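Local atomic coordinates of ABC transporter, solute-binding protein (Staphylococcus aureus, PDB entry 6LKI), a protein that probably captures a solute outside the cell for an ABC transporter, and can bind alpha-D-glucose 6-phosphate. Residues L5-P10 / V56-V61; E64-P69 / N91-S96. All coordinates share one frame; numbering follows the deposited sequence.

Contact 1. Residues L5-P10 / V56-V61; sequences LTVYSP and VFMGGV
Tyr8 and Phe57 pair across two parallel strands, their side chains crossing at about a right angle on one face of the sheet. Tyr8 CB lies 3.6 Å and CG 4.1 Å from Phe57 CD2. With CG beside the backbone N (chi1 -56°), the tyrosine ring brings CD1 to 3.5 Å from Val56 O, at the ring edge. Tyr8 OH is hydrogen-bonded to Glu48 OE2 and Gly54 N. Three backbone hydrogen bonds join the strands: Val56 N to Thr6 O, Tyr8 N to Val56 O at 2.7 Å, and Met58 N to Tyr8 O, the last nearly straight (174° at the hydrogen). Val7 and Met58 occupy the other face, Val7 CG1 against Met58 CB at 3.7 Å. Ser9 OG donates to Met58 O at 2.8 Å, tilted 21° from the carbonyl plane. Pro10, lining the malonate pocket, rests CG 3.8 Å from the N of Gly60, a residue that binds glucose 6-phosphate in another structure. The strand order 31-35, 5-9, 56-58, 215-223, with the pocket at the C-terminal ends of the parallel strands, is consistent with a lobe of the type II periplasmic-binding-protein fold; helix 38-46 packs on Tyr8 and Phe57, helix 232-239 on Val7 and Met58.

Contact 2. Residues E64-P69 / N91-S96; sequences ETIDHP and NKYVTS
Ile66, the first residue to leave helical geometry after helix 62-65, meets Tyr93 and Val94. Its CG1 stands beside the backbone N (chi1 -72°), and the extended branch ends with CD1 at the edge of the Tyr93 ring, 3.7 Å from CE1. The same methyl reaches Val94 CG2 at 3.9 Å, while Ile66 CG2 adds a second touch on Tyr93 CE1. Asp67 and His68 then turn away from the tyrosine, and the His68 ring stacks with that of His46. Pro69 returns to it, lying alongside Tyr93 and pointing the same way: CB is 3.4 Å from Tyr93 CE2, CG is 3.6 Å from Tyr93 OH, and CA lies over one face, offset toward the rim. On the opposite face sits Asn91 CG, 3.4 Å above the ring plane, so the phenol is held between proline and amide. Asn91 OD1 accepts a weak hydrogen bond from Tyr93 N within the type I turn Asn91-Val94. No hydrogen bond joins the two segments; the contact is apolar. Strand 72-73 supplies Phe72, which touches Ile66 and Tyr93; helix 38-46 meets Thr65, and strand 95-107 follows the turn and pairs at once with 215-223, Thr95 with Ile220.

In the fold
From the N terminus, strand 5-9 runs first, and the chain passes through helix 13-27, strand 31-35 and helix 38-46 before contact 1 closes this largely helical excursion by setting strand 56-58 beside strand 5-9. An extended Gly59-Gly60 link after that strand leads through the N-cap residue Val61 into helix 62-65, whose end opens contact 2. A second, shorter excursion, through strand 72-73 and otherwise without regular structure, closes when residues 91-96 return to 64-69. The two loops thus stand in series, neither nested nor crossed, with centres about 12 Å apart. Contact 1 joins neighbouring strands within the mixed sheet; contact 2 ties the exit of helix 62-65 to the turn before strand 95-107 of that sheet.

Contact 1. Residues L5-P10 / V56-V61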
# COMPACT_ATOMS: atom_id res chain seq x y z
N LEU A 5 8.23 2.41 20.42
CA LEU A 5 7.23 1.40 20.10
C LEU A 5 7.70 0.60 18.89
O LEU A 5 7.95 1.17 17.83
CB LEU A 5 5.88 2.07 19.83
CG LEU A 5 4.59 1.26 19.99
CD1 LEU A 5 3.40 2.21 20.13
CD2 LEU A 5 4.36 0.31 18.83
N THR A 6 7.80 -0.72 19.04
CA THR A 6 8.32 -1.58 17.98
C THR A 6 7.17 -2.35 17.33
O THR A 6 6.35 -2.96 18.03
CB THR A 6 9.36 -2.55 18.53
OG1 THR A 6 10.48 -1.81 19.04
CG2 THR A 6 9.85 -3.49 17.44
N VAL A 7 7.13 -2.32 16.00
CA VAL A 7 6.06 -2.93 15.23
C VAL A 7 6.66 -3.95 14.27
O VAL A 7 7.58 -3.62 13.51
CB VAL A 7 5.24 -1.88 14.46
CG1 VAL A 7 4.29 -2.55 13.48
CG2 VAL A 7 4.48 -0.98 15.43
N TYR A 8 6.14 -5.18 14.30
CA TYR A 8 6.41 -6.16 13.26
C TYR A 8 5.39 -6.00 12.14
O TYR A 8 4.19 -5.88 12.41
CB TYR A 8 6.33 -7.59 13.81
CG TYR A 8 7.22 -7.90 15.00
CD1 TYR A 8 6.79 -7.63 16.29
CD2 TYR A 8 8.46 -8.49 14.83
CE1 TYR A 8 7.59 -7.92 17.38
CE2 TYR A 8 9.27 -8.79 15.92
CZ TYR A 8 8.82 -8.50 17.19
OH TYR A 8 9.62 -8.79 18.28
N SER A 9 5.86 -5.99 10.89
CA SER A 9 4.92 -5.82 9.80
C SER A 9 5.40 -6.45 8.50
O SER A 9 6.54 -6.18 8.09
CB SER A 9 4.62 -4.34 9.57
OG SER A 9 3.60 -4.18 8.60
N PRO A 10 4.58 -7.28 7.85
CA PRO A 10 4.93 -7.77 6.51
C PRO A 10 4.66 -6.76 5.40
O PRO A 10 5.07 -7.01 4.26
CB PRO A 10 4.05 -9.01 6.36
CG PRO A 10 2.86 -8.72 7.21
CD PRO A 10 3.36 -7.91 8.37
N VAL A 56 3.77 -4.76 18.77
CA VAL A 56 2.60 -4.95 17.92
C VAL A 56 3.02 -5.67 16.64
O VAL A 56 4.08 -5.37 16.07
CB VAL A 56 1.93 -3.60 17.58
CG1 VAL A 56 0.74 -3.82 16.65
CG2 VAL A 56 1.49 -2.88 18.85
N PHE A 57 2.19 -6.61 16.20
CA PHE A 57 2.31 -7.24 14.88
C PHE A 57 1.20 -6.66 14.00
O PHE A 57 0.02 -6.90 14.25
CB PHE A 57 2.19 -8.76 14.99
CG PHE A 57 2.82 -9.50 13.84
CD1 PHE A 57 2.25 -9.45 12.57
CD2 PHE A 57 3.96 -10.26 14.02
CE1 PHE A 57 2.82 -10.13 11.51
CE2 PHE A 57 4.53 -10.95 12.97
CZ PHE A 57 3.96 -10.89 11.71
N MET A 58 1.59 -5.89 12.99
CA MET A 58 0.65 -5.14 12.16
C MET A 58 0.63 -5.73 10.75
O MET A 58 1.61 -5.62 10.01
CB MET A 58 1.03 -3.66 12.12
CG MET A 58 0.23 -2.84 11.12
SD MET A 58 0.90 -1.18 10.92
CE MET A 58 -0.19 -0.52 9.66
N GLY A 59 -0.49 -6.34 10.39
CA GLY A 59 -0.69 -6.87 9.05
C GLY A 59 -0.47 -8.37 8.98
O GLY A 59 0.03 -9.01 9.90
N GLY A 60 -0.86 -8.92 7.83
CA GLY A 60 -0.78 -10.35 7.60
C GLY A 60 -2.04 -11.07 8.05
O GLY A 60 -2.79 -10.62 8.90
N VAL A 61 -2.26 -12.24 7.44
CA VAL A 61 -3.41 -13.07 7.78
C VAL A 61 -3.12 -13.80 9.09
O VAL A 61 -2.90 -15.02 9.10
CB VAL A 61 -3.76 -14.05 6.65
CG1 VAL A 61 -4.31 -13.30 5.45
CG2 VAL A 61 -2.53 -14.86 6.25

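Contact 2. Residues E64-P69 / N91-S96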
# COMPACT_ATOMS: atom_id res chain seq x y z
N GLU A 64 -5.01 -16.87 10.37
CA GLU A 64 -4.80 -18.08 9.60
C GLU A 64 -3.37 -18.61 9.66
O GLU A 64 -3.14 -19.75 9.26
CB GLU A 64 -5.18 -17.85 8.12
CG GLU A 64 -6.63 -17.47 7.90
CD GLU A 64 -7.58 -18.63 8.15
OE1 GLU A 64 -7.13 -19.79 8.04
OE2 GLU A 64 -8.76 -18.38 8.45
N THR A 65 -2.41 -17.81 10.14
CA THR A 65 -1.01 -18.19 10.09
C THR A 65 -0.33 -18.30 11.45
O THR A 65 0.76 -18.89 11.52
CB THR A 65 -0.21 -17.20 9.24
OG1 THR A 65 -0.43 -15.87 9.72
CG2 THR A 65 -0.64 -17.28 7.78
N ILE A 66 -0.91 -17.76 12.51
CA ILE A 66 -0.27 -17.81 13.82
C ILE A 66 -0.27 -19.26 14.30
O ILE A 66 -1.32 -19.82 14.60
CB ILE A 66 -0.97 -16.89 14.83
CG1 ILE A 66 -0.68 -15.42 14.50
CG2 ILE A 66 -0.51 -17.20 16.25
CD1 ILE A 66 -1.30 -14.44 15.48
N ASP A 67 0.92 -19.86 14.37
CA ASP A 67 1.07 -21.22 14.86
C ASP A 67 1.37 -21.29 16.35
O ASP A 67 1.27 -22.36 16.95
CB ASP A 67 2.17 -21.95 14.09
CG ASP A 67 1.75 -22.32 12.68
OD1 ASP A 67 0.60 -22.76 12.49
OD2 ASP A 67 2.58 -22.19 11.75
N HIS A 68 1.74 -20.16 16.97
CA HIS A 68 2.08 -20.11 18.39
C HIS A 68 1.24 -19.02 19.05
O HIS A 68 1.67 -17.87 19.17
CB HIS A 68 3.57 -19.86 18.60
CG HIS A 68 4.45 -20.78 17.81
ND1 HIS A 68 4.63 -22.10 18.16
CD2 HIS A 68 5.19 -20.57 16.70
CE1 HIS A 68 5.45 -22.67 17.29
NE2 HIS A 68 5.80 -21.76 16.39
N PRO A 69 0.03 -19.36 19.50
CA PRO A 69 -0.82 -18.35 20.15
C PRO A 69 -0.25 -17.82 21.46
O PRO A 69 -0.62 -16.72 21.88
CB PRO A 69 -2.14 -19.09 20.38
CG PRO A 69 -2.08 -20.31 19.52
CD PRO A 69 -0.64 -20.67 19.41
N ASN A 91 -11.01 -14.87 17.31
CA ASN A 91 -9.71 -15.25 17.85
C ASN A 91 -9.30 -14.20 18.88
O ASN A 91 -9.23 -13.01 18.57
CB ASN A 91 -8.68 -15.34 16.72
CG ASN A 91 -7.38 -15.93 17.16
OD1 ASN A 91 -6.97 -15.77 18.30
ND2 ASN A 91 -6.70 -16.63 16.25
N LYS A 92 -9.02 -14.66 20.10
CA LYS A 92 -8.84 -13.76 21.24
C LYS A 92 -7.67 -12.80 21.05
O LYS A 92 -7.74 -11.65 21.50
CB LYS A 92 -8.65 -14.57 22.52
CG LYS A 92 -7.65 -15.71 22.37
CD LYS A 92 -7.19 -16.24 23.73
CE LYS A 92 -5.73 -15.89 24.00
NZ LYS A 92 -4.78 -16.63 23.13
N TYR A 93 -6.60 -13.24 20.39
CA TYR A 93 -5.36 -12.49 20.34
C TYR A 93 -5.17 -11.73 19.03
O TYR A 93 -4.10 -11.15 18.82
CB TYR A 93 -4.17 -13.42 20.58
CG TYR A 93 -4.22 -14.71 19.78
CD1 TYR A 93 -3.81 -14.75 18.46
CD2 TYR A 93 -4.68 -15.88 20.36
CE1 TYR A 93 -3.86 -15.92 17.73
CE2 TYR A 93 -4.73 -17.06 19.64
CZ TYR A 93 -4.31 -17.08 18.32
OH TYR A 93 -4.36 -18.24 17.60
N VAL A 94 -6.16 -11.73 18.14
CA VAL A 94 -6.08 -11.02 16.87
C VAL A 94 -7.26 -10.07 16.76
O VAL A 94 -8.39 -10.41 17.13
CB VAL A 94 -6.06 -12.00 15.67
CG1 VAL A 94 -6.13 -11.24 14.35
CG2 VAL A 94 -4.81 -12.86 15.71
N THR A 95 -6.99 -8.86 16.28
CA THR A 95 -8.02 -7.90 15.91
C THR A 95 -8.02 -7.78 14.39
O THR A 95 -6.99 -7.48 13.79
CB THR A 95 -7.77 -6.53 16.55
OG1 THR A 95 -7.89 -6.63 17.97
CG2 THR A 95 -8.77 -5.51 16.02
N SER A 96 -9.18 -8.02 13.78
CA SER A 96 -9.29 -7.89 12.33
C SER A 96 -9.02 -6.45 11.91
O SER A 96 -9.44 -5.50 12.57
CB SER A 96 -10.67 -8.33 11.86
OG SER A 96 -10.87 -9.71 12.11